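Local coordinates for uncharacterized protein ScGH5_18 (Streptomyces cattleya, PDB 7LR8) that probably hydrolyses the Manβ1-4GlcNAc linkage of N-glycan cores as a family GH5 glycosidase and binds that disaccharide in its pocket, at residues V227-R238 against P274-F284; A243-K254 against A287-V298. The protein carries 1 engineered substitution. One frame throughout, in Å; residues are numbered along the deposited sequence.

Interaction 1 (V227-R238 against P274-F284)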
loop_
_atom_site.group_PDB
_atom_site.type_symbol
_atom_site.label_atom_id
_atom_site.label_comp_id
_atom_site.label_asym_id
_atom_site.label_seq_id
_atom_site.Cartn_x
_atom_site.Cartn_y
_atom_site.Cartn_z
ATOM N N VAL B 227 6.452 16.855 21.730
ATOM C CA VAL B 227 6.131 18.238 22.088
ATOM C C VAL B 227 5.756 19.108 20.896
ATOM O O VAL B 227 5.477 20.298 21.088
ATOM C CB VAL B 227 7.292 18.880 22.881
ATOM C CG1 VAL B 227 7.514 18.121 24.183
ATOM C CG2 VAL B 227 8.571 18.932 22.067
ATOM N N PHE B 228 5.712 18.559 19.675
ATOM C CA PHE B 228 5.110 19.296 18.569
ATOM C C PHE B 228 3.585 19.225 18.591
ATOM O O PHE B 228 2.933 19.735 17.670
ATOM C CB PHE B 228 5.645 18.807 17.208
ATOM C CG PHE B 228 5.506 17.319 16.965
ATOM C CD1 PHE B 228 4.269 16.687 17.010
ATOM C CD2 PHE B 228 6.622 16.562 16.651
ATOM C CE1 PHE B 228 4.155 15.322 16.776
ATOM C CE2 PHE B 228 6.519 15.206 16.421
ATOM C CZ PHE B 228 5.279 14.581 16.473
ATOM N N ASN B 229 3.014 18.630 19.630
ATOM C CA ASN B 229 1.577 18.445 19.771
ATOM C C ASN B 229 0.855 19.692 20.276
ATOM O O ASN B 229 -0.284 19.578 20.749
ATOM C CB ASN B 229 1.307 17.273 20.715
ATOM C CG ASN B 229 1.745 17.554 22.139
ATOM O OD1 ASN B 229 2.228 18.654 22.465
ATOM N ND2 ASN B 229 1.587 16.562 23.001
ATOM N N GLY B 230 1.507 20.857 20.241
ATOM C CA GLY B 230 0.980 22.079 20.810
ATOM C C GLY B 230 1.724 22.548 22.040
ATOM O O GLY B 230 1.586 23.715 22.427
ATOM N N THR B 231 2.514 21.666 22.661
ATOM C CA THR B 231 3.216 22.039 23.882
ATOM C C THR B 231 4.282 23.082 23.603
ATOM O O THR B 231 4.301 24.148 24.230
ATOM C CB THR B 231 3.848 20.809 24.529
ATOM O OG1 THR B 231 2.826 19.859 24.882
ATOM C CG2 THR B 231 4.615 21.239 25.769
ATOM N N ALA B 232 5.190 22.789 22.672
ATOM C CA ALA B 232 6.232 23.760 22.342
ATOM C C ALA B 232 5.642 25.037 21.755
ATOM O O ALA B 232 6.116 26.142 22.045
ATOM C CB ALA B 232 7.239 23.145 21.373
ATOM N N GLN B 233 4.612 24.907 20.917
ATOM C CA GLN B 233 4.045 26.078 20.260
ATOM C C GLN B 233 3.435 27.038 21.273
ATOM O O GLN B 233 3.543 28.260 21.127
ATOM C CB GLN B 233 2.996 25.638 19.238
ATOM C CG GLN B 233 3.560 24.810 18.098
ATOM C CD GLN B 233 3.451 23.304 18.327
ATOM O OE1 GLN B 233 3.587 22.808 19.454
ATOM N NE2 GLN B 233 3.226 22.571 17.248
ATOM N N ARG B 234 2.788 26.503 22.306
ATOM C CA ARG B 234 2.069 27.341 23.257
ATOM C C ARG B 234 2.968 27.869 24.366
ATOM O O ARG B 234 2.888 29.050 24.719
ATOM C CB ARG B 234 0.906 26.550 23.868
ATOM C CG ARG B 234 0.112 27.330 24.902
ATOM C CD ARG B 234 -1.105 26.548 25.346
ATOM N NE ARG B 234 -1.948 26.184 24.212
ATOM C CZ ARG B 234 -3.101 26.774 23.915
ATOM N NH1 ARG B 234 -3.555 27.764 24.672
ATOM N NH2 ARG B 234 -3.801 26.373 22.863
ATOM N N TYR B 235 3.833 27.014 24.912
ATOM C CA TYR B 235 4.641 27.362 26.076
ATOM C C TYR B 235 6.084 27.708 25.741
ATOM O O TYR B 235 6.743 28.379 26.545
ATOM C CB TYR B 235 4.600 26.205 27.084
ATOM C CG TYR B 235 3.181 25.868 27.475
ATOM C CD1 TYR B 235 2.459 26.710 28.316
ATOM C CD2 TYR B 235 2.544 24.737 26.968
ATOM C CE1 TYR B 235 1.153 26.427 28.668
ATOM C CE2 TYR B 235 1.229 24.443 27.313
ATOM C CZ TYR B 235 0.542 25.291 28.161
ATOM O OH TYR B 235 -0.755 25.018 28.518
ATOM N N GLY B 236 6.583 27.282 24.595
ATOM C CA GLY B 236 7.906 27.646 24.126
ATOM C C GLY B 236 8.875 26.480 24.219
ATOM O O GLY B 236 8.749 25.595 25.073
ATOM N N THR B 237 9.879 26.495 23.335
ATOM C CA THR B 237 10.892 25.440 23.302
ATOM C C THR B 237 11.541 25.209 24.665
ATOM O O THR B 237 11.735 24.065 25.092
ATOM C CB THR B 237 11.979 25.801 22.291
ATOM O OG1 THR B 237 11.407 25.953 20.987
ATOM C CG2 THR B 237 13.037 24.715 22.272
ATOM N N ARG B 238 11.923 26.289 25.346
ATOM C CA ARG B 238 12.729 26.192 26.556
ATOM C C ARG B 238 11.892 26.260 27.826
ATOM O O ARG B 238 12.425 26.560 28.896
ATOM C CB ARG B 238 13.801 27.284 26.559
ATOM C CG ARG B 238 14.838 27.121 25.461
ATOM C CD ARG B 238 16.196 27.656 25.916
ATOM N NE ARG B 238 17.254 27.395 24.943
ATOM C CZ ARG B 238 17.554 28.205 23.933
ATOM N NH1 ARG B 238 16.879 29.333 23.767
ATOM N NH2 ARG B 238 18.536 27.897 23.094
ATOM N N PRO B 274 11.467 22.261 14.314
ATOM C CA PRO B 274 12.129 23.326 15.077
ATOM C C PRO B 274 11.582 23.519 16.486
ATOM O O PRO B 274 12.058 24.409 17.203
ATOM C CB PRO B 274 11.854 24.581 14.238
ATOM C CG PRO B 274 10.750 24.198 13.275
ATOM C CD PRO B 274 10.338 22.796 13.533
ATOM N N HIS B 275 10.579 22.723 16.857
ATOM C CA HIS B 275 10.004 22.822 18.193
ATOM C C HIS B 275 11.069 22.590 19.253
ATOM O O HIS B 275 11.064 23.240 20.305
ATOM C CB HIS B 275 8.852 21.823 18.316
ATOM C CG HIS B 275 7.869 21.930 17.193
ATOM N ND1 HIS B 275 7.984 21.194 16.034
ATOM C CD2 HIS B 275 6.786 22.724 17.029
ATOM C CE1 HIS B 275 7.000 21.512 15.213
ATOM N NE2 HIS B 275 6.258 22.439 15.793
ATOM N N VAL B 276 11.995 21.683 18.978
ATOM C CA VAL B 276 13.277 21.603 19.662
ATOM C C VAL B 276 14.364 21.777 18.611
ATOM O O VAL B 276 14.629 20.865 17.824
ATOM C CB VAL B 276 13.439 20.267 20.410
ATOM C CG1 VAL B 276 14.777 20.240 21.153
ATOM C CG2 VAL B 276 12.273 20.045 21.365
ATOM N N PRO B 277 14.995 22.954 18.545
ATOM C CA PRO B 277 16.069 23.164 17.571
ATOM C C PRO B 277 17.186 22.154 17.782
ATOM O O PRO B 277 17.439 21.705 18.903
ATOM C CB PRO B 277 16.551 24.593 17.866
ATOM C CG PRO B 277 15.415 25.246 18.569
ATOM C CD PRO B 277 14.716 24.163 19.333
ATOM N N ALA B 278 17.868 21.814 16.685
ATOM C CA ALA B 278 18.945 20.833 16.760
ATOM C C ALA B 278 20.019 21.251 17.760
ATOM O O ALA B 278 20.603 20.397 18.439
ATOM C CB ALA B 278 19.556 20.616 15.376
ATOM N N GLU B 279 20.299 22.560 17.868
ATOM C CA GLU B 279 21.309 23.024 18.819
ATOM C C GLU B 279 20.861 22.900 20.272
ATOM O O GLU B 279 21.703 23.005 21.166
ATOM C CB GLU B 279 21.698 24.478 18.529
ATOM C CG GLU B 279 20.552 25.459 18.641
ATOM C CD GLU B 279 19.983 25.831 17.279
ATOM O OE1 GLU B 279 19.676 24.912 16.484
ATOM O OE2 GLU B 279 19.859 27.046 16.999
ATOM N N TYR B 280 19.572 22.683 20.527
ATOM C CA TYR B 280 19.043 22.491 21.872
ATOM C C TYR B 280 18.687 21.036 22.154
ATOM O O TYR B 280 18.276 20.710 23.273
ATOM C CB TYR B 280 17.806 23.380 22.075
ATOM C CG TYR B 280 17.285 23.428 23.494
ATOM C CD1 TYR B 280 18.008 24.057 24.500
ATOM C CD2 TYR B 280 16.065 22.856 23.825
ATOM C CE1 TYR B 280 17.532 24.103 25.796
ATOM C CE2 TYR B 280 15.584 22.896 25.118
ATOM C CZ TYR B 280 16.320 23.519 26.097
ATOM O OH TYR B 280 15.841 23.564 27.385
ATOM N N ALA B 281 18.849 20.149 21.170
ATOM C CA ALA B 281 18.369 18.780 21.325
ATOM C C ALA B 281 19.068 18.066 22.477
ATOM O O ALA B 281 18.435 17.292 23.205
ATOM C CB ALA B 281 18.556 18.000 20.024
ATOM N N ALA B 282 20.376 18.299 22.651
ATOM C CA ALA B 282 21.095 17.626 23.732
ATOM C C ALA B 282 20.591 18.085 25.095
ATOM O O ALA B 282 20.311 17.259 25.977
ATOM C CB ALA B 282 22.604 17.873 23.609
ATOM N N GLU B 283 20.490 19.403 25.292
ATOM C CA GLU B 283 19.962 19.930 26.548
ATOM C C GLU B 283 18.542 19.446 26.795
ATOM O O GLU B 283 18.170 19.134 27.934
ATOM C CB GLU B 283 19.980 21.455 26.539
ATOM C CG GLU B 283 21.296 22.076 26.889
ATOM C CD GLU B 283 21.225 23.578 26.791
ATOM O OE1 GLU B 283 20.539 24.195 27.631
ATOM O OE2 GLU B 283 21.826 24.132 25.850
ATOM N N PHE B 284 17.731 19.390 25.739
ATOM C CA PHE B 284 16.346 18.973 25.896
ATOM C C PHE B 284 16.262 17.509 26.293
ATOM O O PHE B 284 15.429 17.133 27.128
ATOM C CB PHE B 284 15.574 19.228 24.597
ATOM C CG PHE B 284 14.252 18.524 24.527
ATOM C CD1 PHE B 284 13.116 19.084 25.095
ATOM C CD2 PHE B 284 14.140 17.294 23.897
ATOM C CE1 PHE B 284 11.891 18.415 25.031
ATOM C CE2 PHE B 284 12.925 16.633 23.834
ATOM C CZ PHE B 284 11.802 17.202 24.403
HETATM O O HOH W 1 12.445 22.727 27.387
#
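Phe228 holds CG between its backbone N and carbonyl carbon (chi1 54°), which carries the ring away from His275 toward the bound glycan while presenting CB to the histidine. Thr237, with OG1 beside its own backbone N (chi1 -59°), aims the hydroxyl at the backbone O of His275 and the methyl at Pro277. Both contacts join the segments that follow strands 221-225 and 264-269 at the C-terminal end of a (β/α)8 barrel. Phe228 CB sits 3.6 Å from the His275 ring centroid, a CH-π contact over one face that may help to position the phenylalanine ring against the bound sugars it touches, and Ala232 CB meets the imidazole at its edge. The Gln233 amide, slanted against the same imidazole, is committed elsewhere: NE2 donates an almost straight bond to Phe228 O (2.9 Å). Thr237 OG1 donates to His275 O at 2.8 Å from above the carbonyl plane. Its CG2 presses on Pro277 CD at 3.4 Å, a tight fit. Tyr280 extends the contact: Arg238 CG covers one ring face, Phe284 N lies over the opposite one, and the guanidinium plane stands at 90° to the ring, with Arg238 NE 3.4 Å from Tyr280 CE1. With an alanine in place of this tyrosine, the aliphatic part of Arg238 would probably lose its packing surface and be left freer to turn. Deeper in, Val227 CG2 meets Val276 CG2 at 3.9 Å. A water donates to Thr237 O at 2.7 Å and, weakly, accepts from Tyr280 OH.

Interaction 2 (A243-K254 against A287-V298)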
loop_
_atom_site.group_PDB
_atom_site.type_symbol
_atom_site.label_atom_id
_atom_site.label_comp_id
_atom_site.label_asym_id
_atom_site.label_seq_id
_atom_site.Cartn_x
_atom_site.Cartn_y
_atom_site.Cartn_z
ATOM N N ALA B 243 9.907 20.612 28.706
ATOM C CA ALA B 243 10.867 19.680 29.306
ATOM C C ALA B 243 10.179 18.590 30.117
ATOM O O ALA B 243 10.735 17.499 30.286
ATOM C CB ALA B 243 11.852 20.432 30.198
ATOM N N GLN B 244 9.004 18.875 30.661
ATOM C CA GLN B 244 8.325 17.956 31.556
ATOM C C GLN B 244 7.206 17.191 30.864
ATOM O O GLN B 244 6.481 16.439 31.523
ATOM C CB GLN B 244 7.774 18.731 32.760
ATOM C CG GLN B 244 8.851 19.320 33.696
ATOM C CD GLN B 244 9.381 18.288 34.674
ATOM O OE1 GLN B 244 8.754 17.250 34.899
ATOM N NE2 GLN B 244 10.526 18.576 35.272
ATOM N N HIS B 245 7.041 17.363 29.552
ATOM C CA HIS B 245 5.880 16.776 28.900
ATOM C C HIS B 245 5.877 15.257 29.026
ATOM O O HIS B 245 4.824 14.649 29.256
ATOM C CB HIS B 245 5.823 17.207 27.432
ATOM C CG HIS B 245 4.613 16.692 26.714
ATOM N ND1 HIS B 245 4.566 15.442 26.125
ATOM C CD2 HIS B 245 3.384 17.235 26.548
ATOM C CE1 HIS B 245 3.367 15.253 25.603
ATOM N NE2 HIS B 245 2.628 16.318 25.855
ATOM N N ALA B 246 7.038 14.622 28.894
ATOM C CA ALA B 246 7.063 13.163 28.965
ATOM C C ALA B 246 6.774 12.666 30.380
ATOM O O ALA B 246 6.049 11.679 30.558
ATOM C CB ALA B 246 8.404 12.635 28.458
ATOM N N ALA B 247 7.335 13.328 31.403
ATOM C CA ALA B 247 7.002 12.986 32.784
ATOM C C ALA B 247 5.520 13.211 33.061
ATOM O O ALA B 247 4.895 12.460 33.816
ATOM C CB ALA B 247 7.860 13.809 33.755
ATOM N N TYR B 248 4.939 14.251 32.464
ATOM C CA TYR B 248 3.502 14.472 32.602
ATOM C C TYR B 248 2.696 13.287 32.081
ATOM O O TYR B 248 1.748 12.832 32.733
ATOM C CB TYR B 248 3.101 15.724 31.846
ATOM C CG TYR B 248 1.608 15.933 31.729
ATOM C CD1 TYR B 248 0.809 16.006 32.861
ATOM C CD2 TYR B 248 1.013 16.117 30.494
ATOM C CE1 TYR B 248 -0.558 16.225 32.761
ATOM C CE2 TYR B 248 -0.348 16.346 30.384
ATOM C CZ TYR B 248 -1.125 16.400 31.516
ATOM O OH TYR B 248 -2.480 16.633 31.405
ATOM N N LEU B 249 3.007 12.818 30.873
ATOM C CA LEU B 249 2.235 11.704 30.329
ATOM C C LEU B 249 2.380 10.473 31.212
ATOM O O LEU B 249 1.416 9.720 31.409
ATOM C CB LEU B 249 2.668 11.396 28.896
ATOM C CG LEU B 249 2.158 12.301 27.777
ATOM C CD1 LEU B 249 2.613 11.730 26.442
ATOM C CD2 LEU B 249 0.637 12.444 27.825
ATOM N N VAL B 250 3.578 10.261 31.765
ATOM C CA VAL B 250 3.810 9.127 32.657
ATOM C C VAL B 250 2.885 9.209 33.863
ATOM O O VAL B 250 2.185 8.246 34.196
ATOM C CB VAL B 250 5.291 9.075 33.080
ATOM C CG1 VAL B 250 5.499 8.145 34.291
ATOM C CG2 VAL B 250 6.172 8.652 31.908
ATOM N N GLU B 251 2.866 10.364 34.535
ATOM C CA GLU B 251 2.068 10.483 35.750
ATOM C C GLU B 251 0.579 10.576 35.435
ATOM O O GLU B 251 -0.249 10.134 36.238
ATOM C CB GLU B 251 2.527 11.689 36.573
ATOM C CG GLU B 251 3.926 11.518 37.137
ATOM C CD GLU B 251 4.052 10.265 37.973
ATOM O OE1 GLU B 251 3.186 10.056 38.852
ATOM O OE2 GLU B 251 5.017 9.494 37.755
ATOM N N LEU B 252 0.223 11.150 34.282
ATOM C CA LEU B 252 -1.179 11.209 33.889
ATOM C C LEU B 252 -1.732 9.814 33.650
ATOM O O LEU B 252 -2.842 9.492 34.093
ATOM C CB LEU B 252 -1.333 12.060 32.626
ATOM C CG LEU B 252 -2.737 12.190 32.029
ATOM C CD1 LEU B 252 -3.653 12.892 33.015
ATOM C CD2 LEU B 252 -2.693 12.947 30.710
ATOM N N ALA B 253 -0.963 8.975 32.953
ATOM C CA ALA B 253 -1.435 7.644 32.586
ATOM C C ALA B 253 -1.746 6.803 33.819
ATOM O O ALA B 253 -2.617 5.924 33.774
ATOM C CB ALA B 253 -0.393 6.952 31.706
ATOM N N LYS B 254 -1.068 7.079 34.931
ATOM C CA LYS B 254 -1.291 6.344 36.166
ATOM C C LYS B 254 -2.697 6.535 36.726
ATOM O O LYS B 254 -3.173 5.663 37.463
ATOM C CB LYS B 254 -0.256 6.765 37.211
ATOM C CG LYS B 254 1.165 6.329 36.861
ATOM C CD LYS B 254 2.182 6.812 37.876
ATOM C CE LYS B 254 3.570 6.301 37.507
ATOM N NZ LYS B 254 4.600 6.812 38.431
ATOM N N ALA B 287 17.209 17.167 29.989
ATOM C CA ALA B 287 16.149 17.669 30.857
ATOM C C ALA B 287 14.967 16.720 30.874
ATOM O O ALA B 287 14.394 16.443 31.937
ATOM C CB ALA B 287 15.702 19.056 30.400
ATOM N N THR B 288 14.597 16.206 29.694
ATOM C CA THR B 288 13.440 15.333 29.566
ATOM C C THR B 288 13.644 14.032 30.326
ATOM O O THR B 288 12.761 13.583 31.070
ATOM C CB THR B 288 13.183 15.043 28.087
ATOM O OG1 THR B 288 12.726 16.236 27.442
ATOM C CG2 THR B 288 12.134 13.948 27.923
ATOM N N ILE B 289 14.805 13.405 30.134
ATOM C CA ILE B 289 15.094 12.145 30.807
ATOM C C ILE B 289 15.207 12.349 32.318
ATOM O O ILE B 289 14.660 11.556 33.094
ATOM C CB ILE B 289 16.363 11.507 30.214
ATOM C CG1 ILE B 289 16.124 11.128 28.752
ATOM C CG2 ILE B 289 16.796 10.293 31.049
ATOM C CD1 ILE B 289 17.332 10.528 28.069
ATOM N N ASP B 290 15.899 13.410 32.767
ATOM C CA ASP B 290 15.937 13.684 34.202
ATOM C C ASP B 290 14.527 13.820 34.767
ATOM O O ASP B 290 14.231 13.306 35.851
ATOM C CB ASP B 290 16.730 14.958 34.506
ATOM C CG ASP B 290 18.229 14.783 34.349
ATOM O OD1 ASP B 290 18.727 13.644 34.436
ATOM O OD2 ASP B 290 18.918 15.807 34.151
ATOM N N ALA B 291 13.642 14.509 34.043
ATOM C CA ALA B 291 12.280 14.675 34.535
ATOM C C ALA B 291 11.544 13.337 34.586
ATOM O O ALA B 291 10.827 13.053 35.552
ATOM C CB ALA B 291 11.522 15.672 33.653
ATOM N N VAL B 292 11.734 12.492 33.577
ATOM C CA VAL B 292 11.036 11.209 33.557
ATOM C C VAL B 292 11.585 10.282 34.633
ATOM O O VAL B 292 10.827 9.595 35.330
ATOM C CB VAL B 292 11.128 10.574 32.162
ATOM C CG1 VAL B 292 10.597 9.142 32.209
ATOM C CG2 VAL B 292 10.321 11.389 31.172
ATOM N N LEU B 293 12.907 10.257 34.803
ATOM C CA LEU B 293 13.487 9.369 35.802
ATOM C C LEU B 293 13.211 9.823 37.233
ATOM O O LEU B 293 13.523 9.079 38.170
ATOM C CB LEU B 293 14.999 9.233 35.566
ATOM C CG LEU B 293 15.434 8.505 34.284
ATOM C CD1 LEU B 293 16.952 8.371 34.246
ATOM C CD2 LEU B 293 14.777 7.145 34.155
ATOM N N ASP B 294 12.640 11.012 37.429
ATOM C CA ASP B 294 12.100 11.421 38.721
ATOM C C ASP B 294 10.673 10.902 38.950
ATOM O O ASP B 294 10.029 11.290 39.929
ATOM C CB ASP B 294 12.138 12.950 38.838
ATOM C CG ASP B 294 11.979 13.441 40.262
ATOM O OD1 ASP B 294 12.617 12.867 41.179
ATOM O OD2 ASP B 294 11.218 14.418 40.456
ATOM N N CYS B 295 10.173 10.056 38.060
ATOM C CA CYS B 295 8.867 9.422 38.175
ATOM C C CYS B 295 9.053 7.960 38.525
ATOM O O CYS B 295 9.844 7.282 37.858
ATOM C CB CYS B 295 8.096 9.525 36.860
ATOM S SG CYS B 295 7.688 11.196 36.368
ATOM N N PRO B 296 8.378 7.441 39.551
ATOM C CA PRO B 296 8.529 6.023 39.884
ATOM C C PRO B 296 7.770 5.145 38.904
ATOM O O PRO B 296 6.884 5.598 38.172
ATOM C CB PRO B 296 7.933 5.914 41.293
ATOM C CG PRO B 296 7.591 7.311 41.720
ATOM C CD PRO B 296 7.463 8.124 40.473
ATOM N N GLU B 297 8.117 3.855 38.918
ATOM C CA GLU B 297 7.423 2.832 38.123
ATOM C C GLU B 297 7.475 3.135 36.629
ATOM O O GLU B 297 6.547 2.811 35.887
ATOM C CB GLU B 297 5.966 2.659 38.572
ATOM C CG GLU B 297 5.801 1.810 39.832
ATOM C CD GLU B 297 6.023 2.588 41.120
ATOM O OE1 GLU B 297 5.603 3.758 41.197
ATOM O OE2 GLU B 297 6.608 2.016 42.064
ATOM N N VAL B 298 8.553 3.758 36.171
ATOM C CA VAL B 298 8.783 3.909 34.737
ATOM C C VAL B 298 9.404 2.608 34.253
ATOM O O VAL B 298 10.485 2.217 34.720
ATOM C CB VAL B 298 9.706 5.100 34.441
ATOM C CG1 VAL B 298 10.136 5.066 32.979
ATOM C CG2 VAL B 298 9.032 6.431 34.796
HETATM O O HOH W 2 9.868 14.952 30.744
HETATM O O HOH W 3 9.482 15.155 36.774
#
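The methyl of Ala291 lies above the amide plane of Gln244, displaced toward the OE1 and NE2 end, with CB 3.4 Å from OE1 and almost as near to CD and NE2. A bend at chi2 (-82°) turns the amide back to Ala291 although the side chain starts out away from that helix, and a water donating to both Gln244 OE1 and Ala291 O ties the two together. The second flat group is the Glu251 carboxylate, whose OE2 rests 3.2 Å from Cys295 CB and is met on its syn side by Lys254 NZ, 24° out of the plane; its OE1 is bonded to Thr397. Between these groups, helices 240-253 and 281-293, successive outer helices of the (β/α)8 barrel, run side by side. The axes of 243-253 and 287-293 approach to 7.6 Å at an angle of 27°, a closeness made possible by alanines at the interface. Ala246 CB touches Val292 CG2 at 3.5 Å, both side chains also resting on Leu266 of the barrel strand beneath. Ala247 CB packs on Ala291 CB and on the sulfur of Cys295, while Val250 CG1 reaches Cys295 CB and crosses Val298 at about a right angle. Where helix 240-253 kinks, Ala247 N lacks its bond to the preceding turn; a water accepts from it at 3.1 Å and donates to Ala243 O and Thr288 O. The CA-H of Thr288 also points at Ala243 O, with CA 3.5 Å from the oxygen. At the far end NZ of the extended Lys254 makes a hydrogen bond to Pro296 O (2.6 Å) and a salt bridge within 243-254 to Glu251 OE2 (2.8 Å). The salt bridge probably holds the ammonium charged and in place; what crosses the seam is its bond to a neutral carbonyl.

From the N terminus, residues 227-238 leave strand 221-225 and lead through a short turn into 243-254. The chain then forms strand 264-269 before entering 274-284 and, on the same helix, 287-298. Interaction 1 closes a loop holding helix 240-253 and strand 264-269; interaction 2 closes one holding that strand and the start of helix 281-293. The segments therefore alternate, and the two loops cross. Together they tie consecutive β/α units of the barrel twice: at the pocket-side loops, and along the outer helices. Val227 and Thr231 of interaction 1 pack against His245 of interaction 2, linking the contacts directly, and helix 281-293 serves both.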